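G-protein alpha subunit Galpha7 (Naegleria fowleri, PDB 6NE6) probably binds and hydrolyses GTP as the switch-like alpha subunit of a heterotrimeric G protein, relaying receptor signals inside the cell. Local coordinates at residues 126-131 and 155-160; 20-25 and 177-182; 144-147 and 151-154. All blocks are in the same frame, centred on the assembly; numbering follows the deposited sequence. Where two conformers were deposited one is given.

From the N terminus, the chain runs through strand 10-16 into the turn and helix start at 20-25, which interaction 2 later joins to the end of strand 173-180 at 177-182. That contact closes the widest loop, and the others nest within it. Inside, 126-131 meets 155-160 in interaction 1, enclosing helices 131-136, 138-141 and 150-154; innermost, interaction 3 closes the three-residue connection between 144-147 and 151-154. None cross. Interaction 2 belongs to the Ras-like core, where nucleotide probably binds, interaction 3 to the helical insertion, and interaction 1 spans the two. A probable hydrogen bond between Thr-160 OG1 and Asp-179 OD2 links interactions 1 and 2, while Thr-24 packs on Val-154 between interactions 2 and 3.

Interaction 1: 126-131 and 155-160; sequences QIEDSA and RARIKT. With EDO (1,2-ethanediol), chain D.
Arg-157 lays the NE and NH2 edge of its guanidinium against the carboxylate of Glu-128, a side-on, two-pronged salt bridge. In the G-alpha fold this pins the loop before helix 131-136, in the helical insertion, to the return linker that, judging by its sequence, corresponds to switch I. NE reaches OE1 of Glu-128 at 2.8 Å and NH2 reaches OE2 at 2.9 Å, both nearly straight and both to syn lone pairs. The two planes lie only 9° apart, a match that the paired N-H groups of arginine and the twin oxygens of glutamate allow. Each chain must bend to meet the other: Glu-128 turns at chi2 (-70°), Arg-157 at chi3 (63°). The remaining nitrogen, NH1, bonds to Gly-18 O beside the probable P-loop.

Ser-130, within a type I turn begun by Glu-128, is small enough to sit close to Arg-155 and brings its OG within 3.1 Å of Arg-155 O, a possible hydrogen bond. The guanidinium of Arg-155 instead pairs with Glu-151. A water ties Glu-128 OE1 to the backbone N of Arg-157. Ethanediol, probably from the crystallisation liquor, donates from O2 to Gln-126 OE1.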
ATOM      1  N   GLN A 126     -12.988   5.789   2.949  1.00 15.75           N
ATOM      2  CA  GLN A 126     -11.627   6.017   2.471  1.00 17.79           C
ATOM      3  C   GLN A 126     -10.682   6.153   3.667  1.00 20.26           C
ATOM      4  O   GLN A 126     -10.179   7.221   4.005  1.00 22.20           O
ATOM      5  CB  GLN A 126     -11.590   7.236   1.551  1.00 22.02           C
ATOM      6  CG  GLN A 126     -12.502   7.105   0.321  1.00 14.65           C
ATOM      7  CD  GLN A 126     -12.130   5.924  -0.574  1.00 20.53           C
ATOM      8  OE1 GLN A 126     -10.951   5.686  -0.868  1.00 23.98           O
ATOM      9  NE2 GLN A 126     -13.138   5.166  -0.994  1.00 22.93           N
ATOM     10  N   ILE A 127     -10.424   5.001   4.283  1.00 17.81           N
ATOM     11  CA  ILE A 127      -9.633   4.869   5.502  1.00 21.14           C
ATOM     12  C   ILE A 127      -8.375   4.076   5.171  1.00 17.55           C
ATOM     13  O   ILE A 127      -8.459   3.006   4.563  1.00 18.98           O
ATOM     14  CB  ILE A 127     -10.441   4.152   6.596  1.00 19.47           C
ATOM     15  CG1 ILE A 127     -11.696   4.952   6.941  1.00 24.37           C
ATOM     16  CG2 ILE A 127      -9.607   3.952   7.851  1.00 21.90           C
ATOM     17  CD1 ILE A 127     -12.657   4.184   7.792  1.00 25.41           C
ATOM     18  N   GLU A 128      -7.216   4.598   5.569  1.00 15.81           N
ATOM     19  CA  GLU A 128      -5.960   3.919   5.272  1.00 17.86           C
ATOM     20  C   GLU A 128      -5.940   2.537   5.909  1.00 18.07           C
ATOM     21  O   GLU A 128      -6.517   2.318   6.978  1.00 18.28           O
ATOM     22  CB  GLU A 128      -4.769   4.732   5.789  1.00 16.49           C
ATOM     23  CG  GLU A 128      -4.639   6.105   5.152  1.00 19.84           C
ATOM     24  CD  GLU A 128      -4.223   6.030   3.692  1.00 22.79           C
ATOM     25  OE1 GLU A 128      -3.399   5.151   3.359  1.00 22.05           O
ATOM     26  OE2 GLU A 128      -4.721   6.841   2.884  1.00 23.37           O
ATOM     27  N   ASP A 129      -5.236   1.599   5.255  1.00 17.12           N
ATOM     28  CA  ASP A 129      -5.087   0.261   5.830  1.00 14.95           C
ATOM     29  C   ASP A 129      -4.487   0.314   7.235  1.00 14.92           C
ATOM     30  O   ASP A 129      -4.857  -0.485   8.102  1.00 18.75           O
ATOM     31  CB  ASP A 129      -4.206  -0.626   4.943  1.00 14.66           C
ATOM     32  CG  ASP A 129      -4.896  -1.065   3.669  1.00 25.21           C
ATOM     33  OD1 ASP A 129      -6.123  -0.884   3.534  1.00 24.32           O
ATOM     34  OD2 ASP A 129      -4.190  -1.608   2.802  1.00 29.18           O
ATOM     35  N   SER A 130      -3.555   1.240   7.470  1.00 18.00           N
ATOM     36  CA  SER A 130      -2.822   1.336   8.725  1.00 18.93           C
ATOM     37  C   SER A 130      -3.563   2.119   9.802  1.00 20.11           C
ATOM     38  O   SER A 130      -2.981   2.362  10.856  1.00 15.59           O
ATOM     39  CB  SER A 130      -1.451   1.988   8.491  1.00 21.55           C
ATOM     40  OG  SER A 130      -1.593   3.244   7.839  1.00 29.48           O
ATOM     41  N   ALA A 131      -4.819   2.508   9.578  1.00 14.66           N
ATOM     42  CA  ALA A 131      -5.487   3.399  10.526  1.00 11.89           C
ATOM     43  C   ALA A 131      -5.557   2.799  11.928  1.00 12.32           C
ATOM     44  O   ALA A 131      -5.232   3.475  12.909  1.00 14.70           O
ATOM     45  CB  ALA A 131      -6.879   3.760  10.019  1.00 14.01           C
ATOM     46  N   ARG A 155       4.454   1.492   7.427  1.00 16.38           N
ATOM     47  CA  ARG A 155       3.000   1.538   7.323  1.00 18.64           C
ATOM     48  C   ARG A 155       2.458   2.872   6.818  1.00 20.01           C
ATOM     49  O   ARG A 155       1.255   2.966   6.554  1.00 22.08           O
ATOM     50  CB  ARG A 155       2.390   1.214   8.685  1.00 18.62           C
ATOM     51  CG  ARG A 155       2.501  -0.252   9.049  1.00 20.92           C
ATOM     52  CD  ARG A 155       1.696  -0.537  10.281  1.00 23.09           C
ATOM     53  NE  ARG A 155       1.768  -1.928  10.712  1.00 22.83           N
ATOM     54  CZ  ARG A 155       0.827  -2.838  10.474  1.00 27.66           C
ATOM     55  NH1 ARG A 155      -0.266  -2.512   9.796  1.00 28.34           N
ATOM     56  NH2 ARG A 155       0.973  -4.070  10.935  1.00 31.98           N
ATOM     57  N   ALA A 156       3.294   3.893   6.675  1.00 14.18           N
ATOM     58  CA  ALA A 156       2.843   5.210   6.246  1.00 14.76           C
ATOM     59  C   ALA A 156       2.868   5.289   4.726  1.00 23.97           C
ATOM     60  O   ALA A 156       3.934   5.175   4.115  1.00 28.40           O
ATOM     61  CB  ALA A 156       3.731   6.298   6.835  1.00 19.56           C
ATOM     62  N   ARG A 157       1.707   5.528   4.124  1.00 15.80           N
ATOM     63  CA  ARG A 157       1.584   5.552   2.663  1.00 20.41           C
ATOM     64  C   ARG A 157       1.972   6.944   2.175  1.00 17.71           C
ATOM     65  O   ARG A 157       1.148   7.849   2.095  1.00 22.44           O
ATOM     66  CB  ARG A 157       0.167   5.177   2.245  1.00 21.15           C
ATOM     67  CG  ARG A 157      -0.009   4.882   0.745  1.00 21.17           C
ATOM     68  CD  ARG A 157      -1.421   4.433   0.430  1.00 19.39           C
ATOM     69  NE  ARG A 157      -2.402   5.474   0.716  1.00 18.95           N
ATOM     70  CZ  ARG A 157      -2.755   6.414  -0.152  1.00 20.86           C
ATOM     71  NH1 ARG A 157      -2.209   6.422  -1.368  1.00 23.98           N
ATOM     72  NH2 ARG A 157      -3.644   7.335   0.193  1.00 22.69           N
ATOM     73  N   ILE A 158       3.244   7.114   1.823  1.00 21.53           N
ATOM     74  CA  ILE A 158       3.786   8.381   1.335  0.55 22.57           C
ATOM     75  C   ILE A 158       4.076   8.240  -0.153  1.00 26.41           C
ATOM     76  O   ILE A 158       4.793   7.319  -0.563  1.00 31.68           O
ATOM     77  CB  ILE A 158       5.063   8.777   2.098  0.55 27.97           C
ATOM     78  CG1 ILE A 158       4.893   8.533   3.599  0.55 29.23           C
ATOM     79  CG2 ILE A 158       5.422  10.226   1.808  0.55 30.86           C
ATOM     80  CD1 ILE A 158       3.986   9.515   4.290  0.55 28.38           C
ATOM     81  N   LYS A 159       3.527   9.149  -0.956  1.00 29.61           N
ATOM     82  CA  LYS A 159       3.622   9.044  -2.409  1.00 37.72           C
ATOM     83  C   LYS A 159       5.028   9.365  -2.896  1.00 34.19           C
ATOM     84  O   LYS A 159       5.611  10.385  -2.516  1.00 28.82           O
ATOM     85  CB  LYS A 159       2.618   9.983  -3.074  1.00 41.05           C
ATOM     86  CG  LYS A 159       2.532   9.852  -4.593  1.00 45.02           C
ATOM     87  CD  LYS A 159       1.339  10.639  -5.107  1.00 51.51           C
ATOM     88  CE  LYS A 159       1.069  10.415  -6.583  1.00 54.73           C
ATOM     89  NZ  LYS A 159      -0.190  11.105  -6.991  1.00 55.68           N
ATOM     90  N   THR A 160       5.559   8.500  -3.757  1.00 36.57           N
ATOM     91  CA  THR A 160       6.870   8.710  -4.349  1.00 40.82           C
ATOM     92  C   THR A 160       6.771   9.758  -5.452  1.00 37.05           C
ATOM     93  O   THR A 160       5.931   9.652  -6.352  1.00 36.50           O
ATOM     94  CB  THR A 160       7.417   7.389  -4.894  1.00 41.70           C
ATOM     95  OG1 THR A 160       7.576   6.466  -3.809  1.00 36.49           O
ATOM     96  CG2 THR A 160       8.764   7.588  -5.569  1.00 38.32           C
TER
HETATM   97  C1  EDO D 403      -6.481   4.727   0.986  1.00 34.66           C
HETATM   98  O1  EDO D 403      -6.599   4.359  -0.395  1.00 31.08           O
HETATM   99  C2  EDO D 403      -7.650   5.626   1.369  1.00 37.11           C
HETATM  100  O2  EDO D 403      -8.870   4.895   1.194  1.00 36.97           O
HETATM  101  O   HOH W   1      -1.062   5.151   5.360  1.00 26.42           O

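Interaction 2: 20-25 and 177-182; sequences SGKSTI and MIDVGG
Lys-22 and Asp-179 carry the polar half of this contact. The ammonium NZ stands 3.5 Å from Asp-179 OD1, a salt bridge whose hydrogen bond is weak, and CE lies just as near that oxygen, so the lysine passes across the carboxylate more than it points at it. Its CG sits between the backbone N and the carbonyl carbon (chi1 71°), and from there the chain runs out straight, which carries the charge from the helix start to the strand end. The length of lysine suits this span. A water strengthens the link: it accepts from Lys-22 NZ at 3.0 Å and from Val-180 N, and lies 2.8 Å from Asp-179 OD1. OD2 probably takes a hydrogen bond from Thr-160 OG1, so each oxygen of the buried carboxylate has a polar partner.

Strand, loop and helix here fit the P-loop (Walker A) pattern of G proteins, while Asp-179, Val-180, Gly-181 and Gly-182 resemble the DxxG motif that leads into switch II. Within the loop, Ser-20 OG accepts from Lys-22 N at 3.2 Å, an ST turn. Gly-21 takes a positive phi (87°), and having no CB it avoids the carbonyl oxygen of Ser-20.

The apolar part joins Ile-25 to Met-177, which cross at about a right angle; in the conformer given, CG2 of Ile-25 lies 3.8 Å from SD of Met-177. Beta-branched Ile-25 turns this methyl to the strand, and both side chains also rest on Leu-14 of strand 10-16.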
ATOM      1  N   SER A  20      -1.730   0.186  -3.866  1.00 15.10           N
ATOM      2  CA  SER A  20      -1.405  -1.209  -4.151  1.00 16.66           C
ATOM      3  C   SER A  20      -0.475  -1.825  -3.118  1.00 15.31           C
ATOM      4  O   SER A  20      -0.375  -3.060  -3.041  1.00 13.91           O
ATOM      5  CB  SER A  20      -0.733  -1.320  -5.521  1.00 16.77           C
ATOM      6  OG  SER A  20       0.534  -0.667  -5.497  1.00 14.56           O
ATOM      7  N   GLY A  21       0.220  -1.002  -2.342  1.00 14.87           N
ATOM      8  CA  GLY A  21       1.250  -1.488  -1.455  1.00 16.14           C
ATOM      9  C   GLY A  21       2.607  -1.614  -2.096  1.00 14.83           C
ATOM     10  O   GLY A  21       3.526  -2.138  -1.462  1.00 14.64           O
ATOM     11  N   LYS A  22       2.780  -1.134  -3.330  1.00 13.70           N
ATOM     12  CA  LYS A  22       4.097  -1.245  -3.943  1.00 17.39           C
ATOM     13  C   LYS A  22       5.148  -0.479  -3.142  1.00 16.14           C
ATOM     14  O   LYS A  22       6.295  -0.929  -3.052  1.00 18.64           O
ATOM     15  CB  LYS A  22       4.060  -0.774  -5.398  1.00 19.19           C
ATOM     16  CG  LYS A  22       3.894   0.708  -5.599  1.00 20.65           C
ATOM     17  CD  LYS A  22       4.148   1.084  -7.081  1.00 24.44           C
ATOM     18  CE  LYS A  22       4.027   2.594  -7.266  1.00 33.27           C
ATOM     19  NZ  LYS A  22       4.497   3.058  -8.602  1.00 46.28           N
ATOM     20  N   SER A  23       4.776   0.648  -2.521  1.00 17.26           N
ATOM     21  CA  SER A  23       5.754   1.370  -1.701  1.00 18.43           C
ATOM     22  C   SER A  23       6.127   0.589  -0.445  1.00 16.46           C
ATOM     23  O   SER A  23       7.255   0.725   0.055  1.00 16.92           O
ATOM     24  CB  SER A  23       5.225   2.757  -1.326  1.00 27.42           C
ATOM     25  OG  SER A  23       4.081   2.660  -0.498  1.00 37.37           O
ATOM     26  N   THR A  24       5.205  -0.229   0.079  1.00 14.77           N
ATOM     27  CA  THR A  24       5.544  -1.124   1.186  1.00 13.11           C
ATOM     28  C   THR A  24       6.648  -2.091   0.784  1.00 13.32           C
ATOM     29  O   THR A  24       7.586  -2.339   1.556  1.00 15.98           O
ATOM     30  CB  THR A  24       4.309  -1.916   1.631  1.00 16.31           C
ATOM     31  OG1 THR A  24       3.223  -1.011   1.833  1.00 20.26           O
ATOM     32  CG2 THR A  24       4.595  -2.672   2.939  1.00 18.68           C
ATOM     33  N   ILE A  25       6.545  -2.651  -0.424  1.00 12.95           N
ATOM     34  CA  ILE A  25       7.574  -3.548  -0.928  1.00 13.91           C
ATOM     35  C   ILE A  25       8.921  -2.846  -0.951  1.00 14.41           C
ATOM     36  O   ILE A  25       9.938  -3.411  -0.533  1.00 13.22           O
ATOM     37  CB  ILE A  25       7.199  -4.066  -2.328  1.00 13.66           C
ATOM     38  CG1 ILE A  25       5.936  -4.914  -2.228  1.00 14.32           C
ATOM     39  CG2 ILE A  25       8.343  -4.876  -2.901  1.00 14.63           C
ATOM     40  CD1 ILE A  25       5.503  -5.508  -3.558  1.00 18.86           C
ATOM     41  N   MET A 177      15.942  -2.671  -7.204  1.00 13.78           N
ATOM     42  CA  MET A 177      14.512  -2.428  -7.273  0.62 13.76           C
ATOM     43  C   MET A 177      14.262  -0.929  -7.367  1.00 14.12           C
ATOM     44  O   MET A 177      14.916  -0.130  -6.686  1.00 16.48           O
ATOM     45  CB  MET A 177      13.787  -3.018  -6.068  0.62 15.16           C
ATOM     46  CG  MET A 177      12.301  -2.711  -6.069  0.62 17.53           C
ATOM     47  SD  MET A 177      11.473  -3.595  -4.740  0.62 21.63           S
ATOM     48  CE  MET A 177      11.684  -5.277  -5.291  0.62 18.40           C
ATOM     49  N   ILE A 178      13.333  -0.553  -8.250  1.00 14.17           N
ATOM     50  CA  ILE A 178      13.032   0.844  -8.561  1.00 14.49           C
ATOM     51  C   ILE A 178      11.606   1.174  -8.146  1.00 19.58           C
ATOM     52  O   ILE A 178      10.674   0.431  -8.468  1.00 16.63           O
ATOM     53  CB  ILE A 178      13.192   1.127 -10.067  1.00 16.79           C
ATOM     54  CG1 ILE A 178      14.581   0.718 -10.549  1.00 18.89           C
ATOM     55  CG2 ILE A 178      12.859   2.592 -10.384  1.00 15.98           C
ATOM     56  CD1 ILE A 178      14.642   0.579 -12.063  1.00 24.50           C
ATOM     57  N   ASP A 179      11.426   2.318  -7.482  1.00 16.60           N
ATOM     58  CA  ASP A 179      10.114   2.943  -7.336  1.00 16.34           C
ATOM     59  C   ASP A 179      10.310   4.399  -7.726  1.00 25.91           C
ATOM     60  O   ASP A 179      11.174   5.077  -7.168  1.00 30.75           O
ATOM     61  CB  ASP A 179       9.583   2.808  -5.904  1.00 26.46           C
ATOM     62  CG  ASP A 179       8.126   3.231  -5.767  1.00 33.19           C
ATOM     63  OD1 ASP A 179       7.424   3.335  -6.794  1.00 34.67           O
ATOM     64  OD2 ASP A 179       7.684   3.453  -4.620  1.00 37.60           O
ATOM     65  N   VAL A 180       9.546   4.872  -8.710  0.58 23.46           N
ATOM     66  CA  VAL A 180       9.795   6.188  -9.296  0.58 27.54           C
ATOM     67  C   VAL A 180       8.474   6.882  -9.612  0.58 31.78           C
ATOM     68  O   VAL A 180       7.552   6.274 -10.169  0.58 33.23           O
ATOM     69  CB  VAL A 180      10.681   6.082 -10.558  0.58 29.47           C
ATOM     70  CG1 VAL A 180      10.083   5.113 -11.556  0.58 27.81           C
ATOM     71  CG2 VAL A 180      10.882   7.458 -11.187  0.58 34.27           C
ATOM     72  N   GLY A 181       8.389   8.165  -9.257  0.58 32.38           N
ATOM     73  CA  GLY A 181       7.235   8.982  -9.585  0.58 37.32           C
ATOM     74  C   GLY A 181       7.572  10.438  -9.847  0.58 40.29           C
ATOM     75  O   GLY A 181       8.750  10.812  -9.896  0.58 38.89           O
ATOM     76  N   GLY A 182       6.546  11.275 -10.019  1.00 41.02           N
ATOM     77  CA  GLY A 182       6.754  12.694 -10.218  1.00 47.15           C
ATOM     78  C   GLY A 182       7.384  13.036 -11.558  1.00 55.19           C
ATOM     79  O   GLY A 182       7.296  12.294 -12.542  1.00 49.41           O
TER
HETATM   80  O   HOH W   2       7.366   2.956  -9.557  1.00 34.85           O

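Interaction 3: 144-147 and 151-154; sequences DDYM and EDVV
Tyr-146 and Asp-152 reach for each other from opposite directions, and the phenol OH donates to OD2 of the aspartate at 2.6 Å, a short bond. In the tyrosine CG lies anti to the backbone N (chi1 170°), which sends the long, rigid side chain across to the helix even though its CB does not aim there. Asp-152, by contrast, has its CB directed toward the loop and holds its CG beside its own backbone N, anti to the carbonyl carbon; a short acid suffices because the phenol covers the distance.

The flat groups do not share a plane. OD2 lies at the ring edge, 3.3 Å from CE1, but the ring and carboxylate planes are 50° apart, and the hydroxyl meets OD2 from 46° above the carboxylate plane. Other partners share this oxygen and its twin: Arg-140 NH1 forms a salt bridge with OD2, and Tyr-133 OH bonds to OD1. Together they satisfy a buried acid, and the arginine would probably help keep it ionised.

The contact staples the loop after helix 138-141 onto helix 150-154 within the helical insertion of the G-alpha fold. Tyr-146 packs on Ile-49 of helix 39-66 and on Arg-140 and Ile-141 of helix 138-141, while further along helix 150-154 Val-153 touches helix 39-66 and Val-154 rests on helix 22-32.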
ATOM      1  N   ASP A 144       5.232  13.538  23.621  1.00 24.40           N
ATOM      2  CA  ASP A 144       6.014  14.686  23.178  1.00 26.14           C
ATOM      3  C   ASP A 144       7.359  14.264  22.596  1.00 27.73           C
ATOM      4  O   ASP A 144       7.879  14.935  21.700  1.00 32.61           O
ATOM      5  CB  ASP A 144       6.232  15.664  24.340  1.00 37.69           C
ATOM      6  CG  ASP A 144       4.967  16.432  24.719  1.00 39.51           C
ATOM      7  OD1 ASP A 144       3.953  16.328  24.000  1.00 35.30           O
ATOM      8  OD2 ASP A 144       4.991  17.150  25.742  1.00 43.48           O
ATOM      9  N   ASP A 145       7.935  13.159  23.080  1.00 24.42           N
ATOM     10  CA  ASP A 145       9.248  12.702  22.627  1.00 32.50           C
ATOM     11  C   ASP A 145       9.179  11.769  21.420  1.00 26.88           C
ATOM     12  O   ASP A 145      10.169  11.093  21.112  1.00 24.46           O
ATOM     13  CB  ASP A 145       9.995  12.010  23.778  1.00 41.40           C
ATOM     14  CG  ASP A 145       9.395  10.650  24.152  1.00 49.31           C
ATOM     15  OD1 ASP A 145       8.346  10.255  23.599  1.00 51.71           O
ATOM     16  OD2 ASP A 145       9.981   9.959  25.008  1.00 54.53           O
ATOM     17  N   TYR A 146       8.039  11.716  20.731  1.00 23.47           N
ATOM     18  CA  TYR A 146       7.820  10.703  19.704  1.00 21.15           C
ATOM     19  C   TYR A 146       8.789  10.846  18.541  1.00 19.88           C
ATOM     20  O   TYR A 146       9.019  11.946  18.034  1.00 22.06           O
ATOM     21  CB  TYR A 146       6.386  10.788  19.186  1.00 20.19           C
ATOM     22  CG  TYR A 146       6.113   9.948  17.953  1.00 21.59           C
ATOM     23  CD1 TYR A 146       6.307   8.571  17.965  1.00 18.44           C
ATOM     24  CD2 TYR A 146       5.624  10.527  16.782  1.00 16.83           C
ATOM     25  CE1 TYR A 146       6.041   7.791  16.832  1.00 16.43           C
ATOM     26  CE2 TYR A 146       5.349   9.760  15.657  1.00 15.83           C
ATOM     27  CZ  TYR A 146       5.556   8.389  15.686  1.00 17.09           C
ATOM     28  OH  TYR A 146       5.281   7.614  14.576  1.00 14.78           O
ATOM     29  N   MET A 147       9.363   9.715  18.133  1.00 19.54           N
ATOM     30  CA  MET A 147      10.142   9.597  16.908  1.00 19.15           C
ATOM     31  C   MET A 147       9.625   8.349  16.210  1.00 19.19           C
ATOM     32  O   MET A 147       9.627   7.262  16.825  1.00 21.63           O
ATOM     33  CB  MET A 147      11.646   9.493  17.188  1.00 20.73           C
ATOM     34  CG  MET A 147      12.270  10.821  17.562  1.00 33.80           C
ATOM     35  SD  MET A 147      12.187  11.903  16.126  1.00 41.46           S
ATOM     36  CE  MET A 147      12.920  10.812  14.920  1.00 31.00           C
ATOM     37  N   GLU A 151       8.538   0.400  11.942  1.00 19.16           N
ATOM     38  CA  GLU A 151       7.238  -0.086  11.489  1.00 16.91           C
ATOM     39  C   GLU A 151       6.285   1.071  11.191  1.00 16.56           C
ATOM     40  O   GLU A 151       5.500   1.007  10.234  1.00 15.22           O
ATOM     41  CB  GLU A 151       6.636  -1.031  12.533  1.00 17.34           C
ATOM     42  CG  GLU A 151       5.289  -1.606  12.111  1.00 19.90           C
ATOM     43  CD  GLU A 151       4.763  -2.653  13.070  1.00 26.75           C
ATOM     44  OE1 GLU A 151       5.370  -2.826  14.146  1.00 29.54           O
ATOM     45  OE2 GLU A 151       3.743  -3.301  12.741  1.00 28.31           O
ATOM     46  N   ASP A 152       6.355   2.148  11.979  1.00 13.93           N
ATOM     47  CA  ASP A 152       5.557   3.340  11.677  1.00 13.77           C
ATOM     48  C   ASP A 152       5.789   3.825  10.253  1.00 17.36           C
ATOM     49  O   ASP A 152       4.843   4.205   9.554  1.00 15.22           O
ATOM     50  CB  ASP A 152       5.890   4.484  12.634  1.00 14.32           C
ATOM     51  CG  ASP A 152       5.434   4.233  14.061  1.00 17.12           C
ATOM     52  OD1 ASP A 152       4.714   3.238  14.360  1.00 16.92           O
ATOM     53  OD2 ASP A 152       5.820   5.069  14.901  1.00 17.02           O
ATOM     54  N   VAL A 153       7.052   3.828   9.812  1.00 13.56           N
ATOM     55  CA  VAL A 153       7.388   4.363   8.494  1.00 14.09           C
ATOM     56  C   VAL A 153       6.923   3.413   7.392  1.00 13.50           C
ATOM     57  O   VAL A 153       6.370   3.843   6.373  1.00 14.53           O
ATOM     58  CB  VAL A 153       8.898   4.643   8.394  1.00 14.76           C
ATOM     59  CG1 VAL A 153       9.268   5.059   6.950  1.00 14.58           C
ATOM     60  CG2 VAL A 153       9.322   5.732   9.388  1.00 16.07           C
ATOM     61  N   VAL A 154       7.145   2.116   7.578  1.00 14.51           N
ATOM     62  CA  VAL A 154       6.711   1.117   6.601  1.00 14.15           C
ATOM     63  C   VAL A 154       5.210   1.217   6.370  1.00 16.13           C
ATOM     64  O   VAL A 154       4.728   1.071   5.245  1.00 19.19           O
ATOM     65  CB  VAL A 154       7.117  -0.287   7.076  1.00 13.49           C
ATOM     66  CG1 VAL A 154       6.509  -1.386   6.192  1.00 18.15           C
ATOM     67  CG2 VAL A 154       8.640  -0.416   7.112  1.00 16.95           C
TER